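PDB 1SA3: type II restriction enzyme MspI from Moraxella sp., which recognizes the double-stranded DNA sequence 5'-CCGG-3' and cleaves it after the first cytosine, giving fragments with 5'-phosphates. Local coordinates for residues K124-I136 with A250-G262. Residues are numbered along the deposited sequence; the frame is centred on the assembly and turned at random.
With nucleotides of chain A.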
# COMPACT_ATOMS: atom_id res chain seq x y z
N LYS E 124 -6.71 1.19 10.49
CA LYS E 124 -6.34 -0.10 9.87
C LYS E 124 -6.49 -0.02 8.36
O LYS E 124 -5.80 -0.71 7.62
CB LYS E 124 -7.24 -1.22 10.39
CG LYS E 124 -7.10 -1.54 11.87
CD LYS E 124 -8.02 -2.69 12.24
CE LYS E 124 -7.81 -3.14 13.68
NZ LYS E 124 -8.60 -4.38 13.95
N LYS E 125 -7.43 0.81 7.92
CA LYS E 125 -7.69 0.99 6.50
C LYS E 125 -7.46 2.46 6.13
O LYS E 125 -7.83 3.37 6.88
CB LYS E 125 -9.13 0.60 6.15
CG LYS E 125 -9.31 -0.83 5.62
CD LYS E 125 -9.27 -1.88 6.72
CE LYS E 125 -9.31 -3.29 6.13
NZ LYS E 125 -10.38 -3.43 5.11
N VAL E 126 -6.85 2.69 4.98
CA VAL E 126 -6.58 4.03 4.52
C VAL E 126 -6.65 4.03 2.99
O VAL E 126 -6.51 2.99 2.35
CB VAL E 126 -5.18 4.48 4.97
CG1 VAL E 126 -4.13 3.59 4.33
CG2 VAL E 126 -4.97 5.94 4.63
N SER E 127 -6.87 5.21 2.42
CA SER E 127 -6.97 5.35 0.98
C SER E 127 -5.78 4.73 0.26
O SER E 127 -4.63 5.00 0.59
CB SER E 127 -7.06 6.84 0.62
OG SER E 127 -8.17 7.44 1.27
N ILE E 128 -6.07 3.87 -0.72
CA ILE E 128 -5.01 3.25 -1.51
C ILE E 128 -4.96 3.82 -2.92
O ILE E 128 -3.92 3.77 -3.57
CB ILE E 128 -5.18 1.72 -1.62
CG1 ILE E 128 -6.63 1.39 -1.97
CG2 ILE E 128 -4.73 1.06 -0.32
CD1 ILE E 128 -6.88 -0.11 -2.12
N ALA E 129 -6.08 4.36 -3.39
CA ALA E 129 -6.10 4.96 -4.73
C ALA E 129 -7.48 5.43 -5.13
O ALA E 129 -8.48 5.11 -4.49
CB ALA E 129 -5.59 3.95 -5.75
N GLU E 130 -7.52 6.22 -6.20
CA GLU E 130 -8.77 6.72 -6.74
C GLU E 130 -8.72 6.51 -8.26
O GLU E 130 -7.67 6.69 -8.88
CB GLU E 130 -8.97 8.20 -6.40
CG GLU E 130 -7.88 9.14 -6.88
CD GLU E 130 -8.22 10.59 -6.59
OE1 GLU E 130 -8.38 10.94 -5.40
OE2 GLU E 130 -8.34 11.37 -7.55
N TYR E 131 -9.84 6.09 -8.84
CA TYR E 131 -9.87 5.83 -10.27
C TYR E 131 -11.25 6.06 -10.86
O TYR E 131 -12.25 6.04 -10.16
CB TYR E 131 -9.53 4.37 -10.59
CG TYR E 131 -8.26 3.80 -9.98
CD1 TYR E 131 -8.33 2.92 -8.90
CD2 TYR E 131 -7.01 4.06 -10.54
CE1 TYR E 131 -7.20 2.30 -8.40
CE2 TYR E 131 -5.86 3.45 -10.03
CZ TYR E 131 -5.97 2.57 -8.97
OH TYR E 131 -4.85 1.96 -8.46
N ASP E 132 -11.29 6.26 -12.18
CA ASP E 132 -12.56 6.40 -12.86
C ASP E 132 -12.96 4.95 -13.18
O ASP E 132 -12.09 4.10 -13.38
CB ASP E 132 -12.41 7.17 -14.17
CG ASP E 132 -13.69 7.20 -14.95
OD1 ASP E 132 -14.65 7.87 -14.51
OD2 ASP E 132 -13.76 6.52 -16.01
N VAL E 133 -14.25 4.69 -13.25
CA VAL E 133 -14.75 3.35 -13.54
C VAL E 133 -14.13 2.72 -14.79
O VAL E 133 -13.77 1.55 -14.77
CB VAL E 133 -16.29 3.37 -13.68
CG1 VAL E 133 -16.69 4.28 -14.84
CG2 VAL E 133 -16.82 1.96 -13.89
N GLU E 134 -14.00 3.48 -15.87
CA GLU E 134 -13.45 2.92 -17.11
C GLU E 134 -12.01 2.46 -16.95
O GLU E 134 -11.58 1.46 -17.55
CB GLU E 134 -13.54 3.96 -18.23
CG GLU E 134 -14.97 4.36 -18.63
CD GLU E 134 -15.75 3.23 -19.30
OE1 GLU E 134 -15.12 2.23 -19.71
OE2 GLU E 134 -16.98 3.35 -19.41
N THR E 135 -11.25 3.18 -16.13
CA THR E 135 -9.85 2.84 -15.89
C THR E 135 -9.77 1.51 -15.15
O THR E 135 -8.95 0.65 -15.48
CB THR E 135 -9.18 3.94 -15.07
OG1 THR E 135 -9.35 5.19 -15.75
CG2 THR E 135 -7.69 3.66 -14.90
N ILE E 136 -10.63 1.34 -14.15
CA ILE E 136 -10.67 0.11 -13.37
C ILE E 136 -11.04 -1.08 -14.26
O ILE E 136 -10.36 -2.12 -14.28
CB ILE E 136 -11.71 0.20 -12.25
CG1 ILE E 136 -11.39 1.38 -11.33
CG2 ILE E 136 -11.77 -1.11 -11.48
CD1 ILE E 136 -12.49 1.72 -10.35
N ALA E 250 -13.78 9.88 -4.28
CA ALA E 250 -12.65 10.80 -4.27
C ALA E 250 -13.28 12.18 -4.30
O ALA E 250 -14.13 12.46 -5.15
CB ALA E 250 -11.77 10.58 -5.51
N SER E 251 -12.89 13.04 -3.36
CA SER E 251 -13.44 14.39 -3.27
C SER E 251 -12.59 15.41 -4.00
O SER E 251 -12.98 16.57 -4.13
CB SER E 251 -13.51 14.82 -1.81
OG SER E 251 -12.22 14.71 -1.23
N GLY E 252 -11.42 14.98 -4.47
CA GLY E 252 -10.49 15.87 -5.13
C GLY E 252 -10.86 16.60 -6.41
O GLY E 252 -10.32 17.69 -6.65
N SER E 253 -11.74 16.05 -7.23
CA SER E 253 -12.07 16.70 -8.50
C SER E 253 -13.55 16.96 -8.75
O SER E 253 -14.42 16.53 -7.99
CB SER E 253 -11.52 15.87 -9.65
OG SER E 253 -10.16 15.52 -9.43
N LYS E 254 -13.83 17.66 -9.85
CA LYS E 254 -15.20 17.97 -10.23
C LYS E 254 -15.94 16.72 -10.70
O LYS E 254 -17.12 16.55 -10.40
CB LYS E 254 -15.20 19.03 -11.34
N ALA E 255 -15.24 15.84 -11.42
CA ALA E 255 -15.85 14.62 -11.92
C ALA E 255 -16.12 13.59 -10.84
O ALA E 255 -15.37 13.47 -9.87
CB ALA E 255 -14.96 14.00 -12.98
N LYS E 256 -17.21 12.85 -10.99
CA LYS E 256 -17.54 11.79 -10.04
C LYS E 256 -16.39 10.80 -10.21
O LYS E 256 -16.01 10.48 -11.33
CB LYS E 256 -18.86 11.13 -10.42
CG LYS E 256 -20.04 12.07 -10.36
CD LYS E 256 -20.27 12.59 -8.95
CE LYS E 256 -21.53 13.45 -8.89
NZ LYS E 256 -21.79 13.97 -7.53
N LYS E 257 -15.82 10.33 -9.10
CA LYS E 257 -14.69 9.42 -9.19
C LYS E 257 -14.62 8.50 -7.98
O LYS E 257 -14.93 8.90 -6.86
CB LYS E 257 -13.41 10.25 -9.33
CG LYS E 257 -12.13 9.46 -9.60
CD LYS E 257 -10.96 10.41 -9.85
CE LYS E 257 -9.66 9.66 -10.11
NZ LYS E 257 -8.49 10.59 -10.17
N MET E 258 -14.19 7.27 -8.20
CA MET E 258 -14.11 6.32 -7.10
C MET E 258 -12.81 6.36 -6.29
O MET E 258 -11.75 6.70 -6.81
CB MET E 258 -14.32 4.91 -7.62
CG MET E 258 -15.57 4.75 -8.47
SD MET E 258 -15.82 3.04 -8.94
CE MET E 258 -16.69 2.45 -7.48
N GLN E 259 -12.92 6.00 -5.02
CA GLN E 259 -11.76 5.92 -4.13
C GLN E 259 -11.88 4.60 -3.39
O GLN E 259 -12.99 4.17 -3.04
CB GLN E 259 -11.74 7.04 -3.09
CG GLN E 259 -10.43 7.06 -2.30
CD GLN E 259 -10.51 7.91 -1.03
OE1 GLN E 259 -11.33 7.63 -0.15
NE2 GLN E 259 -9.66 8.92 -0.93
N PHE E 260 -10.75 3.95 -3.16
CA PHE E 260 -10.73 2.69 -2.43
C PHE E 260 -9.80 2.78 -1.24
O PHE E 260 -8.70 3.32 -1.34
CB PHE E 260 -10.29 1.55 -3.35
CG PHE E 260 -11.16 1.39 -4.55
CD1 PHE E 260 -10.87 2.07 -5.73
CD2 PHE E 260 -12.32 0.62 -4.48
CE1 PHE E 260 -11.74 1.99 -6.82
CE2 PHE E 260 -13.19 0.54 -5.57
CZ PHE E 260 -12.90 1.22 -6.73
N LYS E 261 -10.27 2.26 -0.11
CA LYS E 261 -9.47 2.24 1.10
C LYS E 261 -9.17 0.78 1.35
O LYS E 261 -9.99 -0.09 1.06
CB LYS E 261 -10.23 2.85 2.28
CG LYS E 261 -10.65 4.32 2.05
CD LYS E 261 -11.01 5.01 3.36
CE LYS E 261 -11.64 6.38 3.14
NZ LYS E 261 -10.75 7.43 2.55
N GLY E 262 -7.98 0.51 1.88
CA GLY E 262 -7.58 -0.86 2.15
C GLY E 262 -6.36 -0.89 3.06
O GLY E 262 -6.15 0.09 3.80
OXT GLY E 262 -5.63 -1.90 3.05
P DC A 3 -7.25 13.30 -12.32
OP1 DC A 3 -6.80 12.48 -13.47
OP2 DC A 3 -8.62 13.13 -11.77
O5' DC A 3 -6.20 13.09 -11.15
C5' DC A 3 -4.83 13.38 -11.38
C4' DC A 3 -4.02 13.17 -10.13
O4' DC A 3 -4.22 14.26 -9.20
C3' DC A 3 -4.30 11.88 -9.36
O3' DC A 3 -3.05 11.23 -9.13
C2' DC A 3 -4.96 12.36 -8.07
C1' DC A 3 -4.40 13.77 -7.89
N1 DC A 3 -5.27 14.73 -7.18
C2 DC A 3 -4.73 15.51 -6.13
O2 DC A 3 -3.55 15.33 -5.79
N3 DC A 3 -5.51 16.42 -5.51
C4 DC A 3 -6.78 16.58 -5.90
N4 DC A 3 -7.51 17.51 -5.27
C5 DC A 3 -7.35 15.80 -6.95
C6 DC A 3 -6.57 14.90 -7.55
P DG A 6 -0.46 8.52 3.61
OP1 DG A 6 0.73 8.02 4.34
OP2 DG A 6 -1.37 7.55 2.95
O5' DG A 6 -1.35 9.43 4.56
C5' DG A 6 -2.67 9.06 4.92
C4' DG A 6 -3.36 10.21 5.61
O4' DG A 6 -3.89 11.05 4.55
C3' DG A 6 -4.56 9.77 6.43
O3' DG A 6 -4.34 9.77 7.83
C2' DG A 6 -5.65 10.78 6.11
C1' DG A 6 -5.20 11.51 4.86
N9 DG A 6 -6.11 11.06 3.80
C8 DG A 6 -5.88 10.09 2.85
N7 DG A 6 -6.95 9.80 2.15
C5 DG A 6 -7.93 10.65 2.64
C6 DG A 6 -9.30 10.79 2.28
O6 DG A 6 -9.94 10.16 1.43
N1 DG A 6 -9.93 11.78 3.03
C2 DG A 6 -9.32 12.54 4.01
N2 DG A 6 -10.10 13.45 4.64
N3 DG A 6 -8.05 12.41 4.36
C4 DG A 6 -7.42 11.46 3.64
P DC A 2 -11.00 18.94 -12.59
OP1 DC A 2 -11.69 18.32 -13.74
OP2 DC A 2 -11.72 19.06 -11.28
O5' DC A 2 -9.65 18.13 -12.33
C5' DC A 2 -8.68 18.02 -13.36
C4' DC A 2 -7.51 17.19 -12.89
O4' DC A 2 -6.74 17.94 -11.92
C3' DC A 2 -7.87 15.86 -12.23
O3' DC A 2 -7.00 14.84 -12.73
C2' DC A 2 -7.65 16.11 -10.75
C1' DC A 2 -6.56 17.18 -10.73
N1 DC A 2 -6.64 18.12 -9.60
C2 DC A 2 -5.49 18.35 -8.82
O2 DC A 2 -4.44 17.77 -9.10
N3 DC A 2 -5.57 19.22 -7.78
C4 DC A 2 -6.72 19.84 -7.51
N4 DC A 2 -6.75 20.68 -6.48
C5 DC A 2 -7.90 19.61 -8.29
C6 DC A 2 -7.81 18.75 -9.31
O HOH W 1 -8.27 7.33 4.49
O HOH W 2 -7.86 9.64 -3.08
O HOH W 3 -9.60 12.96 -4.13
O HOH W 4 -10.18 13.71 -7.45
O HOH W 5 -6.04 9.17 -10.48
O HOH W 6 -14.03 9.70 -12.72
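Lys257 NZ is gripped by three partners. It forms a salt bridge to Glu130 OE2 at 2.7 Å, on the lone pair turned away from the other carboxylate oxygen. It also donates to OP2 of DC3 of chain A and to a water. Glu130 lies on strand 127-131 of a small antiparallel sheet, paired with strand 258-261, and strand 246-249 flanks the latter. Lys257 leads into strand 258-261. Its chain runs straight out, with CG anti to the backbone N (chi1 -173°), and crosses Glu130 at about a right angle. Two waters reach Glu130 OE1. One links it to Gln259 NE2, the other to Gly252 N. Gly252 O in turn accepts from N4 of DC3 of chain A.

The face carrying Ser127, Glu130, Gln259 and Lys261 reads the DNA. Ser127 OG donates to N7 of DG6 of chain A at 2.8 Å. Gln259 NE2 gives O6 of that guanine a nearly straight bond of 2.7 Å. Beside them, Lys261 NZ donates to Ser127 OG and Gln259 OE1, which probably fixes these two groups for the base. Lys261 NZ also donates to O6 of another guanine.

A classic beta bulge lies between Ser127 and Ala129. Two residues, Ile128 and Ala129, stand opposite the single residue Phe260: Ile128 N donates to Phe260 O at 2.8 Å and Ala129 N gives the same oxygen a weak bond. The face with Ala129, Tyr131, Met258 and Phe260 is largely apolar. There Tyr131 CD1 lies 4.1 Å from Phe260 CE1, which sits at the edge of the Tyr131 ring near its plane. Gly262 OXT forms a salt bridge with Arg206 and a hydrogen bond with Tyr225 OH. From helix 133-140, Ile136 CD1 meets the edge of the Phe260 ring, 3.6 Å from Phe260 CE1.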